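Cytochrome cL (Hyphomicrobium denitrificans, PDB 2D0W) carries electrons on a c-type heme and probably accepts them from methanol dehydrogenase in the oxidation of methanol. Local coordinates at residues K50-E53 with I54-S58; G37-P40 with Y41-V44. All coordinates share one frame; numbering follows the deposited sequence.

Contact 1 of 2, residues K50-E53 with I54-S58. With HEM (protoporphyrin IX containing Fe), chain H.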
ATOM      1  N   LYS A  50      -5.984  -8.333   5.872  1.00 14.07           N
ATOM      2  CA  LYS A  50      -6.542  -8.224   4.546  1.00 15.10           C
ATOM      3  C   LYS A  50      -5.517  -7.696   3.502  1.00 14.06           C
ATOM      4  O   LYS A  50      -5.382  -8.282   2.406  1.00 14.34           O
ATOM      5  CB  LYS A  50      -7.833  -7.434   4.522  1.00 16.97           C
ATOM      6  CG  LYS A  50      -8.397  -7.300   3.107  1.00 20.43           C
ATOM      7  CD  LYS A  50      -9.294  -8.451   2.793  1.00 22.64           C
ATOM      8  CE  LYS A  50      -9.597  -8.470   1.292  1.00 23.72           C
ATOM      9  NZ  LYS A  50     -10.349  -9.690   0.909  1.00 24.98           N
ATOM     10  N   GLY A  51      -4.748  -6.677   3.867  1.00 13.66           N
ATOM     11  CA  GLY A  51      -3.682  -6.183   2.971  1.00 14.15           C
ATOM     12  C   GLY A  51      -2.720  -7.287   2.640  1.00 14.07           C
ATOM     13  O   GLY A  51      -2.371  -7.472   1.481  1.00 13.88           O
ATOM     14  N   GLU A  52      -2.328  -8.076   3.656  1.00 13.72           N
ATOM     15  CA  GLU A  52      -1.408  -9.210   3.439  1.00 15.02           C
ATOM     16  C   GLU A  52      -1.971 -10.283   2.533  1.00 15.68           C
ATOM     17  O   GLU A  52      -1.256 -10.786   1.638  1.00 13.69           O
ATOM     18  CB  GLU A  52      -1.035  -9.866   4.772  1.00 17.06           C
ATOM     19  CG  GLU A  52      -0.196 -11.091   4.616  1.00 18.34           C
ATOM     20  CD  GLU A  52       0.003 -11.811   5.954  1.00 22.00           C
ATOM     21  OE1 GLU A  52      -0.939 -11.841   6.741  1.00 22.30           O
ATOM     22  OE2 GLU A  52       1.096 -12.343   6.192  1.00 24.96           O
ATOM     23  N   GLU A  53      -3.258 -10.644   2.714  1.00 16.33           N
ATOM     24  CA  GLU A  53      -3.814 -11.676   1.814  1.00 18.56           C
ATOM     25  C   GLU A  53      -3.810 -11.252   0.326  1.00 17.33           C
ATOM     26  O   GLU A  53      -3.513 -12.057  -0.542  1.00 17.16           O
ATOM     27  CB  GLU A  53      -5.192 -12.234   2.268  1.00 21.38           C
ATOM     28  CG  GLU A  53      -6.237 -11.223   2.638  1.00 28.03           C
ATOM     29  CD  GLU A  53      -7.420 -11.828   3.460  1.00 33.75           C
ATOM     30  OE1 GLU A  53      -8.193 -12.631   2.893  1.00 33.48           O
ATOM     31  OE2 GLU A  53      -7.575 -11.475   4.668  1.00 34.97           O
ATOM     32  N   ILE A  54      -4.176 -10.000   0.069  1.00 14.79           N
ATOM     33  CA  ILE A  54      -4.184  -9.418  -1.290  1.00 13.25           C
ATOM     34  C   ILE A  54      -2.769  -9.470  -1.862  1.00 12.17           C
ATOM     35  O   ILE A  54      -2.544 -10.013  -2.958  1.00 10.34           O
ATOM     36  CB  ILE A  54      -4.708  -7.964  -1.241  1.00 12.25           C
ATOM     37  CG1 ILE A  54      -6.199  -7.958  -0.916  1.00 11.13           C
ATOM     38  CG2 ILE A  54      -4.444  -7.199  -2.567  1.00 11.83           C
ATOM     39  CD1 ILE A  54      -6.672  -6.547  -0.500  1.00 13.23           C
ATOM     40  N   TYR A  55      -1.810  -9.006  -1.058  1.00 12.04           N
ATOM     41  CA  TYR A  55      -0.380  -8.996  -1.402  1.00 11.99           C
ATOM     42  C   TYR A  55       0.175 -10.368  -1.768  1.00 12.36           C
ATOM     43  O   TYR A  55       0.881 -10.584  -2.794  1.00 13.39           O
ATOM     44  CB  TYR A  55       0.450  -8.382  -0.236  1.00 11.02           C
ATOM     45  CG  TYR A  55       1.907  -8.425  -0.562  1.00  9.70           C
ATOM     46  CD1 TYR A  55       2.515  -7.381  -1.282  1.00 11.02           C
ATOM     47  CD2 TYR A  55       2.682  -9.534  -0.216  1.00 10.73           C
ATOM     48  CE1 TYR A  55       3.845  -7.432  -1.662  1.00  7.15           C
ATOM     49  CE2 TYR A  55       4.049  -9.560  -0.563  1.00 11.76           C
ATOM     50  CZ  TYR A  55       4.585  -8.508  -1.318  1.00  9.69           C
ATOM     51  OH  TYR A  55       5.889  -8.502  -1.689  1.00  9.16           O
ATOM     52  N   LEU A  56      -0.177 -11.333  -0.944  1.00 12.77           N
ATOM     53  CA  LEU A  56       0.406 -12.649  -1.090  1.00 14.00           C
ATOM     54  C   LEU A  56      -0.093 -13.225  -2.382  1.00 14.32           C
ATOM     55  O   LEU A  56       0.637 -13.866  -3.114  1.00 15.84           O
ATOM     56  CB  LEU A  56       0.042 -13.551   0.094  1.00 14.60           C
ATOM     57  CG  LEU A  56       0.841 -13.326   1.387  1.00 17.16           C
ATOM     58  CD1 LEU A  56       0.371 -14.241   2.565  1.00 18.86           C
ATOM     59  CD2 LEU A  56       2.352 -13.474   1.131  1.00 19.91           C
ATOM     60  N   GLU A  57      -1.378 -13.044  -2.636  1.00 15.24           N
ATOM     61  CA  GLU A  57      -1.963 -13.681  -3.794  1.00 14.40           C
ATOM     62  C   GLU A  57      -1.513 -13.083  -5.122  1.00 14.34           C
ATOM     63  O   GLU A  57      -1.349 -13.801  -6.116  1.00 17.00           O
ATOM     64  CB  GLU A  57      -3.480 -13.735  -3.666  1.00 17.16           C
ATOM     65  CG  GLU A  57      -3.883 -14.928  -2.748  1.00 19.09           C
ATOM     66  CD  GLU A  57      -3.645 -16.286  -3.404  1.00 22.58           C
ATOM     67  OE1 GLU A  57      -3.507 -16.340  -4.634  1.00 25.07           O
ATOM     68  OE2 GLU A  57      -3.613 -17.321  -2.689  1.00 24.58           O
ATOM     69  N   SER A  58      -1.314 -11.783  -5.154  1.00 13.96           N
ATOM     70  CA  SER A  58      -1.144 -11.131  -6.447  1.00 13.82           C
ATOM     71  C   SER A  58       0.224 -10.481  -6.668  1.00 13.42           C
ATOM     72  O   SER A  58       0.558 -10.101  -7.800  1.00 10.68           O
ATOM     73  CB  SER A  58      -2.306 -10.124  -6.675  1.00 16.80           C
ATOM     74  OG  SER A  58      -3.535 -10.826  -7.096  1.00 15.77           O
TER
HETATM   75  CHA HEM H 200       7.910  -2.400  -9.629  1.00 11.45           C
HETATM   76  CHB HEM H 200       4.287  -3.071  -6.435  1.00 11.35           C
HETATM   77  CHC HEM H 200       2.773  -7.105  -8.716  1.00 11.09           C
HETATM   78  CHD HEM H 200       7.037  -7.036 -11.038  1.00 12.06           C
HETATM   79  C1A HEM H 200       7.017  -2.147  -8.586  1.00 13.45           C
HETATM   80  C2A HEM H 200       6.915  -0.960  -7.746  1.00 10.27           C
HETATM   81  C3A HEM H 200       5.940  -1.172  -6.862  1.00 12.24           C
HETATM   82  C4A HEM H 200       5.343  -2.479  -7.102  1.00 13.60           C
HETATM   83  CMA HEM H 200       5.464  -0.213  -5.723  1.00 11.38           C
HETATM   84  CAA HEM H 200       7.837   0.278  -7.823  1.00 10.58           C
HETATM   85  CBA HEM H 200       9.055  -0.041  -6.939  1.00 10.55           C
HETATM   86  CGA HEM H 200       9.985   1.155  -6.771  1.00 15.58           C
HETATM   87  O1A HEM H 200       9.575   2.303  -7.066  1.00 14.75           O
HETATM   88  O2A HEM H 200      11.144   0.936  -6.345  1.00 17.30           O
HETATM   89  C1B HEM H 200       3.525  -4.189  -6.797  1.00 14.31           C
HETATM   90  C2B HEM H 200       2.312  -4.743  -6.186  1.00 13.21           C
HETATM   91  C3B HEM H 200       1.896  -5.723  -6.829  1.00 11.92           C
HETATM   92  C4B HEM H 200       2.806  -6.028  -7.891  1.00 12.69           C
HETATM   93  CMB HEM H 200       1.753  -4.151  -4.894  1.00 12.82           C
HETATM   94  CAB HEM H 200       0.495  -6.345  -6.719  1.00 11.21           C
HETATM   95  CBB HEM H 200      -0.572  -5.612  -6.799  1.00  9.54           C
HETATM   96  C1C HEM H 200       3.817  -7.464  -9.540  1.00 14.09           C
HETATM   97  C2C HEM H 200       3.836  -8.572 -10.517  1.00 12.99           C
HETATM   98  C3C HEM H 200       5.021  -8.576 -11.098  1.00 15.39           C
HETATM   99  C4C HEM H 200       5.772  -7.399 -10.633  1.00 13.11           C
HETATM  100  CMC HEM H 200       2.879  -9.745 -10.368  1.00 13.84           C
HETATM  101  CAC HEM H 200       5.730  -9.684 -11.943  1.00 14.46           C
HETATM  102  CBC HEM H 200       5.017 -10.250 -12.878  1.00 12.62           C
HETATM  103  C1D HEM H 200       7.636  -5.793 -10.983  1.00 11.53           C
HETATM  104  C2D HEM H 200       8.791  -5.360 -11.747  1.00 14.72           C
HETATM  105  C3D HEM H 200       9.057  -3.920 -11.322  1.00 11.95           C
HETATM  106  C4D HEM H 200       8.061  -3.610 -10.316  1.00 11.93           C
HETATM  107  CMD HEM H 200       9.579  -6.204 -12.796  1.00 13.15           C
HETATM  108  CAD HEM H 200      10.162  -2.926 -11.831  1.00 13.10           C
HETATM  109  CBD HEM H 200       9.375  -2.014 -12.777  1.00 15.88           C
HETATM  110  CGD HEM H 200      10.088  -0.729 -13.117  1.00 17.09           C
HETATM  111  O1D HEM H 200       9.513   0.129 -13.811  1.00 16.27           O
HETATM  112  O2D HEM H 200      11.229  -0.562 -12.663  1.00 17.21           O
HETATM  113  NA  HEM H 200       6.057  -3.036  -8.141  1.00 13.94           N
HETATM  114  NB  HEM H 200       3.795  -5.094  -7.802  1.00 11.54           N
HETATM  115  NC  HEM H 200       4.993  -6.741  -9.678  1.00 15.50           N
HETATM  116  ND  HEM H 200       7.267  -4.744 -10.147  1.00 12.13           N
HETATM  117 FE   HEM H 200       5.457  -4.856  -8.988  1.00 14.17          FE

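Contact 2 of 2, residues G37-P40 with Y41-V44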
ATOM      1  N   GLY A  37      -5.044  12.124  -1.006  1.00 21.83           N
ATOM      2  CA  GLY A  37      -3.845  11.317  -1.349  1.00 19.59           C
ATOM      3  C   GLY A  37      -3.205  10.601  -0.150  1.00 18.13           C
ATOM      4  O   GLY A  37      -2.165   9.965  -0.274  1.00 17.84           O
ATOM      5  N   VAL A  38      -3.764  10.761   1.033  1.00 18.70           N
ATOM      6  CA  VAL A  38      -3.227  10.066   2.200  1.00 19.38           C
ATOM      7  C   VAL A  38      -4.129   8.845   2.541  1.00 18.31           C
ATOM      8  O   VAL A  38      -5.349   8.953   2.533  1.00 18.49           O
ATOM      9  CB  VAL A  38      -3.006  11.027   3.414  1.00 20.94           C
ATOM     10  CG1 VAL A  38      -2.556  10.250   4.660  1.00 21.24           C
ATOM     11  CG2 VAL A  38      -1.967  12.103   3.070  1.00 21.63           C
ATOM     12  N   ASP A  39      -3.505   7.685   2.771  1.00 17.72           N
ATOM     13  CA  ASP A  39      -4.225   6.403   2.967  1.00 16.41           C
ATOM     14  C   ASP A  39      -4.401   6.234   4.450  1.00 15.30           C
ATOM     15  O   ASP A  39      -3.406   5.965   5.146  1.00 16.42           O
ATOM     16  CB  ASP A  39      -3.357   5.257   2.447  1.00 15.34           C
ATOM     17  CG  ASP A  39      -3.963   3.882   2.683  1.00 14.85           C
ATOM     18  OD1 ASP A  39      -3.379   2.881   2.163  1.00 13.62           O
ATOM     19  OD2 ASP A  39      -5.025   3.749   3.347  1.00 15.39           O
ATOM     20  N   PRO A  40      -5.646   6.384   4.950  1.00 15.45           N
ATOM     21  CA  PRO A  40      -5.915   6.330   6.413  1.00 15.63           C
ATOM     22  C   PRO A  40      -5.879   4.953   7.055  1.00 15.27           C
ATOM     23  O   PRO A  40      -6.004   4.829   8.299  1.00 13.81           O
ATOM     24  CB  PRO A  40      -7.301   6.930   6.536  1.00 16.06           C
ATOM     25  CG  PRO A  40      -7.928   6.692   5.181  1.00 14.72           C
ATOM     26  CD  PRO A  40      -6.870   6.643   4.167  1.00 15.05           C
ATOM     27  N   TYR A  41      -5.664   3.915   6.244  1.00 14.78           N
ATOM     28  CA  TYR A  41      -5.463   2.585   6.820  1.00 14.26           C
ATOM     29  C   TYR A  41      -4.033   2.306   7.234  1.00 13.54           C
ATOM     30  O   TYR A  41      -3.736   1.251   7.816  1.00 17.44           O
ATOM     31  CB  TYR A  41      -5.899   1.497   5.838  1.00 14.15           C
ATOM     32  CG  TYR A  41      -7.380   1.404   5.558  1.00 14.56           C
ATOM     33  CD1 TYR A  41      -8.338   1.780   6.525  1.00 14.36           C
ATOM     34  CD2 TYR A  41      -7.825   0.920   4.356  1.00 14.26           C
ATOM     35  CE1 TYR A  41      -9.702   1.654   6.273  1.00 15.25           C
ATOM     36  CE2 TYR A  41      -9.200   0.791   4.085  1.00 16.78           C
ATOM     37  CZ  TYR A  41     -10.135   1.150   5.060  1.00 14.51           C
ATOM     38  OH  TYR A  41     -11.490   1.026   4.791  1.00 14.89           O
ATOM     39  N   VAL A  42      -3.122   3.195   6.886  1.00 16.41           N
ATOM     40  CA  VAL A  42      -1.694   2.974   7.179  1.00 15.13           C
ATOM     41  C   VAL A  42      -1.509   2.824   8.685  1.00 16.95           C
ATOM     42  O   VAL A  42      -2.033   3.628   9.478  1.00 15.39           O
ATOM     43  CB  VAL A  42      -0.811   4.087   6.517  1.00 15.02           C
ATOM     44  CG1 VAL A  42       0.623   4.138   7.040  1.00 12.18           C
ATOM     45  CG2 VAL A  42      -0.718   3.863   4.986  1.00 11.94           C
ATOM     46  N   GLU A  43      -0.821   1.754   9.066  1.00 17.63           N
ATOM     47  CA  GLU A  43      -0.551   1.434  10.469  1.00 20.60           C
ATOM     48  C   GLU A  43      -1.800   1.209  11.359  1.00 20.83           C
ATOM     49  O   GLU A  43      -1.714   1.300  12.595  1.00 22.52           O
ATOM     50  CB  GLU A  43       0.466   2.435  11.079  1.00 23.68           C
ATOM     51  CG  GLU A  43       1.928   2.192  10.686  1.00 24.26           C
ATOM     52  CD  GLU A  43       2.357   0.728  10.846  1.00 27.48           C
ATOM     53  OE1 GLU A  43       2.615   0.283  11.988  1.00 27.90           O
ATOM     54  OE2 GLU A  43       2.443   0.007   9.818  1.00 29.12           O
ATOM     55  N   VAL A  44      -2.952   0.957  10.734  1.00 20.26           N
ATOM     56  CA  VAL A  44      -4.128   0.469  11.471  1.00 20.96           C
ATOM     57  C   VAL A  44      -4.007  -1.049  11.476  1.00 21.19           C
ATOM     58  O   VAL A  44      -4.228  -1.703  10.430  1.00 21.14           O
ATOM     59  CB  VAL A  44      -5.488   0.900  10.819  1.00 22.05           C
ATOM     60  CG1 VAL A  44      -6.685   0.377  11.631  1.00 22.20           C
ATOM     61  CG2 VAL A  44      -5.582   2.400  10.608  1.00 22.95           C
TER

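Contact 1 of 2, residues K50-E53 with I54-S58
I54 lays its CD1 methyl against the aliphatic shaft of K50, one helical turn back, with CD1 3.9 Å from K50 CE. The lysine chain bends at its second torsion (chi2 89°), which swings CD and CE round to cross the isoleucine obliquely; N114 of helix 112-124 touches both residues. I54 CG1 also rests on K50 O, the atom that accepts the nearly straight bond from I54 N at 3.1 Å. On another side of the helix E52 and L56 lie alongside one another, and E52 CG meets L56 CD1 at 3.8 Å. L56 CG sits 3.3 Å from E52 O, beside the bond that L56 N gives to this same carbonyl. The extended E52 chain carries its carboxylate on to W152, whose NE1 is hydrogen-bonded to OE2. Y55 N is bound to G51 O at 3.0 Å, and E57 N to E53 O, so the successive i to i+4 bonds of helix 48-58 run unbroken through the contact. Y55 CB covers G51 O at 3.4 Å, while its ring extends to H63, an axial ligand of the heme iron, and its OH bonds to G64 O. This is the helix that leads into the heme-attachment segment of a class I cytochrome c, with C59, C62 and H63 just beyond its end; S58 O approaches the heme methyl carbon CMC at 3.5 Å. The backbone bonds hold the helix, and the carbons of K50, I54, E52 and L56 pack along its outside, so the polar ends of E52 and Y55 are left to tie it to W152 and G64.

Contact 2 of 2, residues G37-P40 with Y41-V44
Two hydrogen bonds fold D39 over the residues that follow it. Y41 N gives its hydrogen to D39 OD2 at 3.0 Å, reaching the carboxylate from above its plane, 44° out of it. V42 N closes on D39 O at 3.3 Å, a longer bond that is fairly straight at the hydrogen (163°) but likewise comes from above the carbonyl plane. Side chain and backbone of one aspartate therefore grip two successive amides. The D39 carboxyl carbon stands opposite its own backbone N (chi1 176°), on the carbonyl side, which brings OD2 round to Y41. The V42 N bond closes a type I beta turn from D39 to V42, and the OD2 bond to Y41 N adds an Asx turn at its first residue; a type II turn from Y41 to V44 overlaps it, sharing Y41 and V42, in the loop joining helix 28-36 to helix 48-58. An alanine here would lack the carboxylate of D39, which is likely to leave Y41 N without its mate and the turn less firmly fixed. The remaining contacts are van der Waals. V42 CG2 lies 3.9 Å from D39 CB and reaches D39 O as well. Y41 stands at about a right angle to the D39 side chain, and its CB is 3.5 Å from OD2. V44 CG2 comes back to P40 O at 3.4 Å. Outward, L116 of helix 112-124 touches both D39 and Y41, and A29 of helix 28-36 touches both P40 and Y41. The Y41 side chain also touches C47 and C165, which form a disulfide, and Y41 OH is hydrogen-bonded to D113 OD1.

How the contacts relate
Contact 2 comes first along the chain; the two centres are about 16 Å apart and the nearest atoms about 8 Å. Contact 2 is the buried one, though it belongs to a loop; contact 1 is only partly buried, with E53 and E57 exposed and G51, E52 and Y55 buried. Both are packed against helix 112-124, contact 1 through N114, K117 and W121, contact 2 through L116, I119 and K117. In the helix the amides are satisfied by main-chain carbonyls at regular spacing, whereas in the loop a carboxylate takes over one amide. Contact 1 reaches the heme-binding region; contact 2 keeps the D39 side chain about 11 Å from the heme.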